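Long-range contact in TETR family transcriptional repressor LFRR (Mycobacterium smegmatis, PDB 2V57), which represses transcription of the lfrRA efflux-pump operon by binding directly to the promoter region upstream of its own gene: residues T15-L27 with Y52-H66. Sequence-based numbering, arbitrary orientation.
Sequences TRRAILDAAMLVL and YYPERTDLLRALARH. With SO4 (sulfate ion), chain G.
In the DNA-binding domain of this TetR-family repressor, the first helix, 11-27, crosses the start of helix 56-77 at 90°; the axes of 15-27 and 56-66 approach to 10.1 Å, and Leu20 and Leu63 interlock as knobs into holes. Leu20 fills the hole made by Leu59, Ala62, Leu63 and His66; its CD2 packs against Leu59 CD1 (3.9 Å), while its CD1 lies over a face of the His66 imidazole. Leu63 enters the reciprocal hole of Leu20, Ala23, Met24 and Leu27, its CD2 meeting Leu27 CD1 at 3.6 Å. Met24 brings its sulfur to the imidazole edge, SD 3.9 Å from His66 CD2, and a water joins His66 NE2 to Asp21 OD1.

Toward the start of segment 15-27, Thr15 and Ile19 cover one face of the Tyr52 ring by CH-pi contacts; with OG1 turned back beside the backbone N (chi1 -64°) and bonded to Ala11 O, Thr15 presents CG2 3.8 Å from the ring centroid. Ile19 CG2 also reaches Tyr53 CE2. A sulfate, probably from crystallisation, bridges the segments: O2 accepts hydrogen bonds from Tyr53 OH (2.6 Å) and from NH1 of Arg16, whose chain bends at chi3 (78°) to bring the guanidinium edge to it, and O1 accepts one from Arg65 NH1 (2.9 Å). Tyr52 and Tyr53, ending the helix-turn-helix, pack on helix 11-27, and Leu59 touches Leu35 and Ile38 of helix 35-42, holding the motif against the crossing, typical of the TetR fold, whose fourth helix connects the three-helix DNA-binding domain to the ligand-binding body.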
ATOM      1  N   THR B  15     -11.751 -15.944  23.363  1.00 30.89           N
ATOM      2  CA  THR B  15     -11.437 -16.742  22.180  1.00 29.43           C
ATOM      3  C   THR B  15     -11.347 -15.902  20.914  1.00 27.76           C
ATOM      4  O   THR B  15     -10.432 -16.081  20.108  1.00 26.60           O
ATOM      5  CB  THR B  15     -12.468 -17.867  21.995  1.00 29.21           C
ATOM      6  OG1 THR B  15     -12.378 -18.749  23.113  1.00 35.55           O
ATOM      7  CG2 THR B  15     -12.200 -18.658  20.721  1.00 26.21           C
ATOM      8  N   ARG B  16     -12.297 -14.985  20.736  1.00 26.42           N
ATOM      9  CA  ARG B  16     -12.276 -14.087  19.590  1.00 27.21           C
ATOM     10  C   ARG B  16     -10.997 -13.243  19.562  1.00 24.11           C
ATOM     11  O   ARG B  16     -10.363 -13.098  18.507  1.00 20.05           O
ATOM     12  CB  ARG B  16     -13.513 -13.178  19.607  1.00 26.49           C
ATOM     13  CG  ARG B  16     -13.692 -12.361  18.355  1.00 32.07           C
ATOM     14  CD  ARG B  16     -14.921 -11.473  18.489  1.00 37.90           C
ATOM     15  NE  ARG B  16     -14.572 -10.338  19.330  1.00 47.39           N
ATOM     16  CZ  ARG B  16     -14.071  -9.214  18.848  1.00 38.45           C
ATOM     17  NH1 ARG B  16     -13.914  -9.088  17.541  1.00 29.45           N
ATOM     18  NH2 ARG B  16     -13.745  -8.226  19.665  1.00 42.34           N
ATOM     19  N   ARG B  17     -10.627 -12.694  20.717  1.00 25.56           N
ATOM     20  CA  ARG B  17      -9.421 -11.876  20.824  1.00 29.69           C
ATOM     21  C   ARG B  17      -8.164 -12.699  20.541  1.00 27.34           C
ATOM     22  O   ARG B  17      -7.243 -12.229  19.883  1.00 22.27           O
ATOM     23  CB  ARG B  17      -9.326 -11.199  22.190  1.00 35.50           C
ATOM     24  N   ALA B  18      -8.142 -13.936  21.026  1.00 25.08           N
ATOM     25  CA  ALA B  18      -7.026 -14.844  20.741  1.00 27.09           C
ATOM     26  C   ALA B  18      -6.843 -15.128  19.248  1.00 22.55           C
ATOM     27  O   ALA B  18      -5.711 -15.113  18.737  1.00 25.07           O
ATOM     28  CB  ALA B  18      -7.177 -16.154  21.532  1.00 25.50           C
ATOM     29  N   ILE B  19      -7.943 -15.400  18.549  1.00 19.64           N
ATOM     30  CA  ILE B  19      -7.908 -15.662  17.105  1.00 18.33           C
ATOM     31  C   ILE B  19      -7.431 -14.432  16.331  1.00 22.01           C
ATOM     32  O   ILE B  19      -6.545 -14.521  15.457  1.00 21.83           O
ATOM     33  CB  ILE B  19      -9.298 -16.117  16.586  1.00 19.35           C
ATOM     34  CG1 ILE B  19      -9.709 -17.444  17.254  1.00 24.16           C
ATOM     35  CG2 ILE B  19      -9.304 -16.238  15.059  1.00 23.56           C
ATOM     36  CD1 ILE B  19     -11.220 -17.753  17.144  1.00 27.97           C
ATOM     37  N   LEU B  20      -7.988 -13.276  16.669  1.00 20.17           N
ATOM     38  CA  LEU B  20      -7.591 -12.029  16.015  1.00 20.56           C
ATOM     39  C   LEU B  20      -6.123 -11.681  16.278  1.00 20.35           C
ATOM     40  O   LEU B  20      -5.412 -11.246  15.379  1.00 22.20           O
ATOM     41  CB  LEU B  20      -8.486 -10.879  16.468  1.00 23.02           C
ATOM     42  CG  LEU B  20      -9.917 -10.950  15.925  1.00 25.57           C
ATOM     43  CD1 LEU B  20     -10.754  -9.830  16.528  1.00 28.88           C
ATOM     44  CD2 LEU B  20      -9.933 -10.884  14.404  1.00 24.96           C
ATOM     45  N   ASP B  21      -5.683 -11.867  17.520  1.00 23.89           N
ATOM     46  CA  ASP B  21      -4.310 -11.568  17.882  1.00 27.55           C
ATOM     47  C   ASP B  21      -3.362 -12.526  17.158  1.00 24.99           C
ATOM     48  O   ASP B  21      -2.300 -12.124  16.705  1.00 23.20           O
ATOM     49  CB  ASP B  21      -4.103 -11.654  19.396  1.00 22.36           C
ATOM     50  CG  ASP B  21      -4.635 -10.429  20.142  1.00 30.93           C
ATOM     51  OD1 ASP B  21      -5.074  -9.465  19.492  1.00 34.60           O
ATOM     52  OD2 ASP B  21      -4.606 -10.442  21.396  1.00 42.25           O
ATOM     53  N   ALA B  22      -3.766 -13.787  17.030  1.00 18.95           N
ATOM     54  CA  ALA B  22      -2.971 -14.751  16.281  1.00 21.28           C
ATOM     55  C   ALA B  22      -2.927 -14.408  14.789  1.00 19.16           C
ATOM     56  O   ALA B  22      -1.889 -14.574  14.133  1.00 21.06           O
ATOM     57  CB  ALA B  22      -3.494 -16.179  16.488  1.00 21.18           C
ATOM     58  N   ALA B  23      -4.046 -13.940  14.257  1.00 19.24           N
ATOM     59  CA  ALA B  23      -4.108 -13.557  12.859  1.00 18.92           C
ATOM     60  C   ALA B  23      -3.179 -12.372  12.596  1.00 21.47           C
ATOM     61  O   ALA B  23      -2.469 -12.340  11.593  1.00 24.00           O
ATOM     62  CB  ALA B  23      -5.557 -13.235  12.450  1.00 15.46           C
ATOM     63  N   MET B  24      -3.188 -11.400  13.501  1.00 19.62           N
ATOM     64  CA  MET B  24      -2.332 -10.222  13.345  1.00 23.54           C
ATOM     65  C   MET B  24      -0.847 -10.592  13.277  1.00 23.28           C
ATOM     66  O   MET B  24      -0.073  -9.985  12.523  1.00 22.76           O
ATOM     67  CB  MET B  24      -2.560  -9.233  14.494  1.00 28.60           C
ATOM     68  CG  MET B  24      -3.773  -8.368  14.343  1.00 38.93           C
ATOM     69  SD  MET B  24      -3.881  -7.173  15.678  1.00 44.22           S
ATOM     70  CE  MET B  24      -2.305  -6.343  15.498  1.00 40.41           C
ATOM     71  N   LEU B  25      -0.438 -11.589  14.063  1.00 21.52           N
ATOM     72  CA  LEU B  25       0.964 -12.011  14.051  1.00 20.23           C
ATOM     73  C   LEU B  25       1.295 -12.890  12.848  1.00 21.98           C
ATOM     74  O   LEU B  25       2.309 -12.700  12.162  1.00 25.44           O
ATOM     75  CB  LEU B  25       1.290 -12.755  15.356  1.00 26.96           C
ATOM     76  CG  LEU B  25       2.692 -13.343  15.486  1.00 38.35           C
ATOM     77  CD1 LEU B  25       3.739 -12.233  15.567  1.00 34.46           C
ATOM     78  CD2 LEU B  25       2.755 -14.257  16.714  1.00 42.81           C
ATOM     79  N   VAL B  26       0.430 -13.861  12.584  1.00 20.50           N
ATOM     80  CA  VAL B  26       0.718 -14.868  11.564  1.00 20.46           C
ATOM     81  C   VAL B  26       0.649 -14.284  10.146  1.00 21.03           C
ATOM     82  O   VAL B  26       1.540 -14.509   9.326  1.00 24.45           O
ATOM     83  CB  VAL B  26      -0.245 -16.057  11.685  1.00 19.32           C
ATOM     84  CG1 VAL B  26      -0.121 -16.985  10.470  1.00 21.76           C
ATOM     85  CG2 VAL B  26       0.032 -16.816  13.001  1.00 20.86           C
ATOM     86  N   LEU B  27      -0.393 -13.521   9.866  1.00 17.84           N
ATOM     87  CA  LEU B  27      -0.564 -13.002   8.511  1.00 22.35           C
ATOM     88  C   LEU B  27       0.453 -11.924   8.174  1.00 24.02           C
ATOM     89  O   LEU B  27       0.727 -11.682   7.006  1.00 29.13           O
ATOM     90  CB  LEU B  27      -1.993 -12.477   8.302  1.00 21.41           C
ATOM     91  CG  LEU B  27      -3.074 -13.551   8.389  1.00 22.92           C
ATOM     92  CD1 LEU B  27      -4.442 -12.894   8.499  1.00 18.89           C
ATOM     93  CD2 LEU B  27      -2.996 -14.480   7.176  1.00 22.70           C
ATOM     94  N   TYR B  52     -16.412 -19.184  14.843  1.00 21.35           N
ATOM     95  CA  TYR B  52     -16.203 -17.737  14.918  1.00 23.18           C
ATOM     96  C   TYR B  52     -16.127 -17.104  13.523  1.00 24.29           C
ATOM     97  O   TYR B  52     -16.747 -16.063  13.256  1.00 21.82           O
ATOM     98  CB  TYR B  52     -14.940 -17.416  15.720  1.00 19.42           C
ATOM     99  CG  TYR B  52     -15.096 -17.672  17.199  1.00 24.08           C
ATOM    100  CD1 TYR B  52     -15.093 -16.625  18.118  1.00 20.62           C
ATOM    101  CD2 TYR B  52     -15.264 -18.964  17.678  1.00 28.57           C
ATOM    102  CE1 TYR B  52     -15.238 -16.869  19.478  1.00 21.65           C
ATOM    103  CE2 TYR B  52     -15.430 -19.208  19.023  1.00 29.73           C
ATOM    104  CZ  TYR B  52     -15.415 -18.164  19.918  1.00 28.94           C
ATOM    105  OH  TYR B  52     -15.565 -18.437  21.260  1.00 30.57           O
ATOM    106  N   TYR B  53     -15.359 -17.741  12.641  1.00 22.57           N
ATOM    107  CA  TYR B  53     -15.213 -17.283  11.267  1.00 22.94           C
ATOM    108  C   TYR B  53     -15.356 -18.490  10.334  1.00 25.62           C
ATOM    109  O   TYR B  53     -14.447 -19.306  10.240  1.00 26.10           O
ATOM    110  CB  TYR B  53     -13.861 -16.587  11.097  1.00 22.87           C
ATOM    111  CG  TYR B  53     -13.651 -15.525  12.154  1.00 25.12           C
ATOM    112  CD1 TYR B  53     -14.239 -14.279  12.013  1.00 19.26           C
ATOM    113  CD2 TYR B  53     -12.893 -15.779  13.311  1.00 21.50           C
ATOM    114  CE1 TYR B  53     -14.098 -13.307  12.973  1.00 20.99           C
ATOM    115  CE2 TYR B  53     -12.727 -14.788  14.285  1.00 22.15           C
ATOM    116  CZ  TYR B  53     -13.338 -13.550  14.098  1.00 20.80           C
ATOM    117  OH  TYR B  53     -13.220 -12.532  15.025  1.00 25.03           O
ATOM    118  N   PRO B  54     -16.522 -18.623   9.665  1.00 27.39           N
ATOM    119  CA  PRO B  54     -16.811 -19.833   8.879  1.00 30.56           C
ATOM    120  C   PRO B  54     -15.849 -20.011   7.708  1.00 30.72           C
ATOM    121  O   PRO B  54     -15.557 -21.135   7.323  1.00 35.01           O
ATOM    122  CB  PRO B  54     -18.239 -19.598   8.360  1.00 31.08           C
ATOM    123  CG  PRO B  54     -18.833 -18.609   9.303  1.00 35.89           C
ATOM    124  CD  PRO B  54     -17.684 -17.722   9.745  1.00 29.73           C
ATOM    125  N   GLU B  55     -15.387 -18.904   7.144  1.00 29.30           N
ATOM    126  CA  GLU B  55     -14.449 -18.930   6.035  1.00 25.58           C
ATOM    127  C   GLU B  55     -13.311 -17.961   6.310  1.00 27.16           C
ATOM    128  O   GLU B  55     -13.460 -17.004   7.076  1.00 24.29           O
ATOM    129  CB  GLU B  55     -15.152 -18.577   4.724  1.00 34.47           C
ATOM    130  CG  GLU B  55     -16.095 -19.682   4.248  1.00 48.76           C
ATOM    131  CD  GLU B  55     -16.652 -19.435   2.859  1.00 61.75           C
ATOM    132  OE1 GLU B  55     -16.723 -20.403   2.069  1.00 64.69           O
ATOM    133  OE2 GLU B  55     -17.021 -18.278   2.557  1.00 66.87           O
ATOM    134  N   ARG B  56     -12.171 -18.210   5.683  1.00 19.44           N
ATOM    135  CA  ARG B  56     -10.995 -17.383   5.868  1.00 21.62           C
ATOM    136  C   ARG B  56     -11.297 -15.912   5.602  1.00 22.71           C
ATOM    137  O   ARG B  56     -10.848 -15.020   6.339  1.00 18.94           O
ATOM    138  CB  ARG B  56      -9.898 -17.857   4.915  1.00 21.31           C
ATOM    139  CG  ARG B  56      -8.555 -17.245   5.162  1.00 27.41           C
ATOM    140  CD  ARG B  56      -7.503 -18.001   4.353  1.00 30.44           C
ATOM    141  NE  ARG B  56      -6.157 -17.507   4.587  1.00 28.01           N
ATOM    142  CZ  ARG B  56      -5.645 -16.437   3.986  1.00 27.02           C
ATOM    143  NH1 ARG B  56      -6.379 -15.755   3.120  1.00 23.96           N
ATOM    144  NH2 ARG B  56      -4.402 -16.056   4.245  1.00 26.57           N
ATOM    145  N   THR B  57     -12.048 -15.657   4.533  1.00 25.72           N
ATOM    146  CA  THR B  57     -12.384 -14.289   4.152  1.00 26.67           C
ATOM    147  C   THR B  57     -13.136 -13.546   5.273  1.00 24.56           C
ATOM    148  O   THR B  57     -12.991 -12.326   5.412  1.00 22.96           O
ATOM    149  CB  THR B  57     -13.168 -14.224   2.803  1.00 27.69           C
ATOM    150  OG1 THR B  57     -12.984 -12.931   2.204  1.00 32.25           O
ATOM    151  CG2 THR B  57     -14.672 -14.487   3.005  1.00 28.33           C
ATOM    152  N   ASP B  58     -13.913 -14.275   6.079  1.00 19.72           N
ATOM    153  CA  ASP B  58     -14.637 -13.670   7.211  1.00 20.81           C
ATOM    154  C   ASP B  58     -13.651 -13.215   8.287  1.00 24.06           C
ATOM    155  O   ASP B  58     -13.864 -12.196   8.950  1.00 18.56           O
ATOM    156  CB  ASP B  58     -15.620 -14.656   7.848  1.00 20.36           C
ATOM    157  CG  ASP B  58     -16.669 -15.167   6.868  1.00 29.71           C
ATOM    158  OD1 ASP B  58     -17.237 -14.350   6.111  1.00 32.87           O
ATOM    159  OD2 ASP B  58     -16.943 -16.388   6.873  1.00 31.87           O
ATOM    160  N   LEU B  59     -12.580 -13.987   8.468  1.00 20.01           N
ATOM    161  CA  LEU B  59     -11.554 -13.622   9.441  1.00 16.70           C
ATOM    162  C   LEU B  59     -10.809 -12.388   8.948  1.00 20.12           C
ATOM    163  O   LEU B  59     -10.518 -11.473   9.730  1.00 18.79           O
ATOM    164  CB  LEU B  59     -10.587 -14.780   9.724  1.00 19.02           C
ATOM    165  CG  LEU B  59      -9.358 -14.419  10.567  1.00 29.66           C
ATOM    166  CD1 LEU B  59      -9.752 -13.873  11.933  1.00 30.38           C
ATOM    167  CD2 LEU B  59      -8.453 -15.622  10.727  1.00 39.32           C
ATOM    168  N   LEU B  60     -10.556 -12.337   7.643  1.00 20.21           N
ATOM    169  CA  LEU B  60      -9.815 -11.226   7.057  1.00 22.26           C
ATOM    170  C   LEU B  60     -10.554  -9.900   7.246  1.00 22.54           C
ATOM    171  O   LEU B  60      -9.944  -8.880   7.583  1.00 19.16           O
ATOM    172  CB  LEU B  60      -9.547 -11.496   5.566  1.00 25.07           C
ATOM    173  CG  LEU B  60      -8.185 -12.075   5.150  1.00 34.47           C
ATOM    174  CD1 LEU B  60      -7.588 -13.037   6.175  1.00 31.19           C
ATOM    175  CD2 LEU B  60      -8.237 -12.713   3.742  1.00 31.82           C
ATOM    176  N   ARG B  61     -11.863  -9.914   7.012  1.00 22.43           N
ATOM    177  CA  ARG B  61     -12.676  -8.727   7.224  1.00 22.73           C
ATOM    178  C   ARG B  61     -12.742  -8.333   8.715  1.00 21.32           C
ATOM    179  O   ARG B  61     -12.562  -7.155   9.081  1.00 17.06           O
ATOM    180  CB  ARG B  61     -14.058  -8.924   6.591  1.00 28.58           C
ATOM    181  CG  ARG B  61     -13.968  -9.216   5.069  1.00 19.77           C
ATOM    182  CD  ARG B  61     -15.163 -10.045   4.583  1.00 28.24           C
ATOM    183  NE  ARG B  61     -14.904 -10.624   3.266  1.00 37.03           N
ATOM    184  CZ  ARG B  61     -15.552 -10.262   2.165  1.00 34.06           C
ATOM    185  NH1 ARG B  61     -16.502  -9.353   2.250  1.00 32.95           N
ATOM    186  NH2 ARG B  61     -15.264 -10.816   0.992  1.00 35.06           N
ATOM    187  N   ALA B  62     -12.950  -9.316   9.586  1.00 15.33           N
ATOM    188  CA  ALA B  62     -12.872  -9.073  11.038  1.00 21.40           C
ATOM    189  C   ALA B  62     -11.522  -8.492  11.512  1.00 18.05           C
ATOM    190  O   ALA B  62     -11.488  -7.588  12.356  1.00 17.62           O
ATOM    191  CB  ALA B  62     -13.185 -10.353  11.811  1.00 17.99           C
ATOM    192  N   LEU B  63     -10.419  -9.004  10.973  1.00 18.22           N
ATOM    193  CA  LEU B  63      -9.096  -8.532  11.374  1.00 14.82           C
ATOM    194  C   LEU B  63      -8.953  -7.071  10.957  1.00 14.92           C
ATOM    195  O   LEU B  63      -8.461  -6.231  11.720  1.00 15.94           O
ATOM    196  CB  LEU B  63      -8.008  -9.373  10.692  1.00 16.00           C
ATOM    197  CG  LEU B  63      -6.535  -8.966  10.853  1.00 21.21           C
ATOM    198  CD1 LEU B  63      -6.096  -9.161  12.270  1.00 21.15           C
ATOM    199  CD2 LEU B  63      -5.628  -9.771   9.911  1.00 29.64           C
ATOM    200  N   ALA B  64      -9.394  -6.776   9.736  1.00 17.66           N
ATOM    201  CA  ALA B  64      -9.307  -5.418   9.197  1.00 18.45           C
ATOM    202  C   ALA B  64     -10.135  -4.442  10.041  1.00 16.58           C
ATOM    203  O   ALA B  64      -9.657  -3.362  10.409  1.00 19.46           O
ATOM    204  CB  ALA B  64      -9.721  -5.393   7.703  1.00 14.69           C
ATOM    205  N   ARG B  65     -11.377  -4.805  10.353  1.00 15.33           N
ATOM    206  CA  ARG B  65     -12.135  -4.048  11.343  1.00 14.36           C
ATOM    207  C   ARG B  65     -11.332  -3.834  12.659  1.00 20.55           C
ATOM    208  O   ARG B  65     -11.189  -2.708  13.144  1.00 20.24           O
ATOM    209  CB  ARG B  65     -13.504  -4.705  11.625  1.00 14.03           C
ATOM    210  CG  ARG B  65     -14.535  -4.588  10.478  1.00 14.78           C
ATOM    211  CD  ARG B  65     -15.935  -4.975  10.980  1.00 15.98           C
ATOM    212  NE  ARG B  65     -16.058  -6.391  11.359  1.00 17.86           N
ATOM    213  CZ  ARG B  65     -16.260  -7.382  10.481  1.00 23.05           C
ATOM    214  NH1 ARG B  65     -16.403  -8.632  10.897  1.00 20.44           N
ATOM    215  NH2 ARG B  65     -16.331  -7.126   9.180  1.00 19.34           N
ATOM    216  N   HIS B  66     -10.794  -4.911  13.217  1.00 13.92           N
ATOM    217  CA  HIS B  66     -10.074  -4.837  14.486  1.00 15.20           C
ATOM    218  C   HIS B  66      -8.875  -3.884  14.419  1.00 20.64           C
ATOM    219  O   HIS B  66      -8.707  -3.041  15.313  1.00 20.98           O
ATOM    220  CB  HIS B  66      -9.641  -6.239  14.950  1.00 18.60           C
ATOM    221  CG  HIS B  66      -8.896  -6.246  16.261  1.00 24.36           C
ATOM    222  ND1 HIS B  66      -9.469  -5.854  17.452  1.00 26.26           N
ATOM    223  CD2 HIS B  66      -7.628  -6.618  16.560  1.00 24.95           C
ATOM    224  CE1 HIS B  66      -8.580  -5.974  18.426  1.00 32.12           C
ATOM    225  NE2 HIS B  66      -7.458  -6.435  17.910  1.00 27.39           N
TER
HETATM  226  S   SO4 G1187     -15.921  -9.938  14.497  1.00 25.53           S
HETATM  227  O1  SO4 G1187     -15.716  -8.729  13.722  1.00 26.42           O
HETATM  228  O2  SO4 G1187     -14.699 -10.360  15.158  1.00 26.85           O
HETATM  229  O3  SO4 G1187     -16.951  -9.733  15.527  1.00 24.12           O
HETATM  230  O4  SO4 G1187     -16.354 -10.978  13.560  1.00 20.84           O
HETATM  231  O   HOH W   1      -5.109  -6.728  19.469  1.00 40.11           O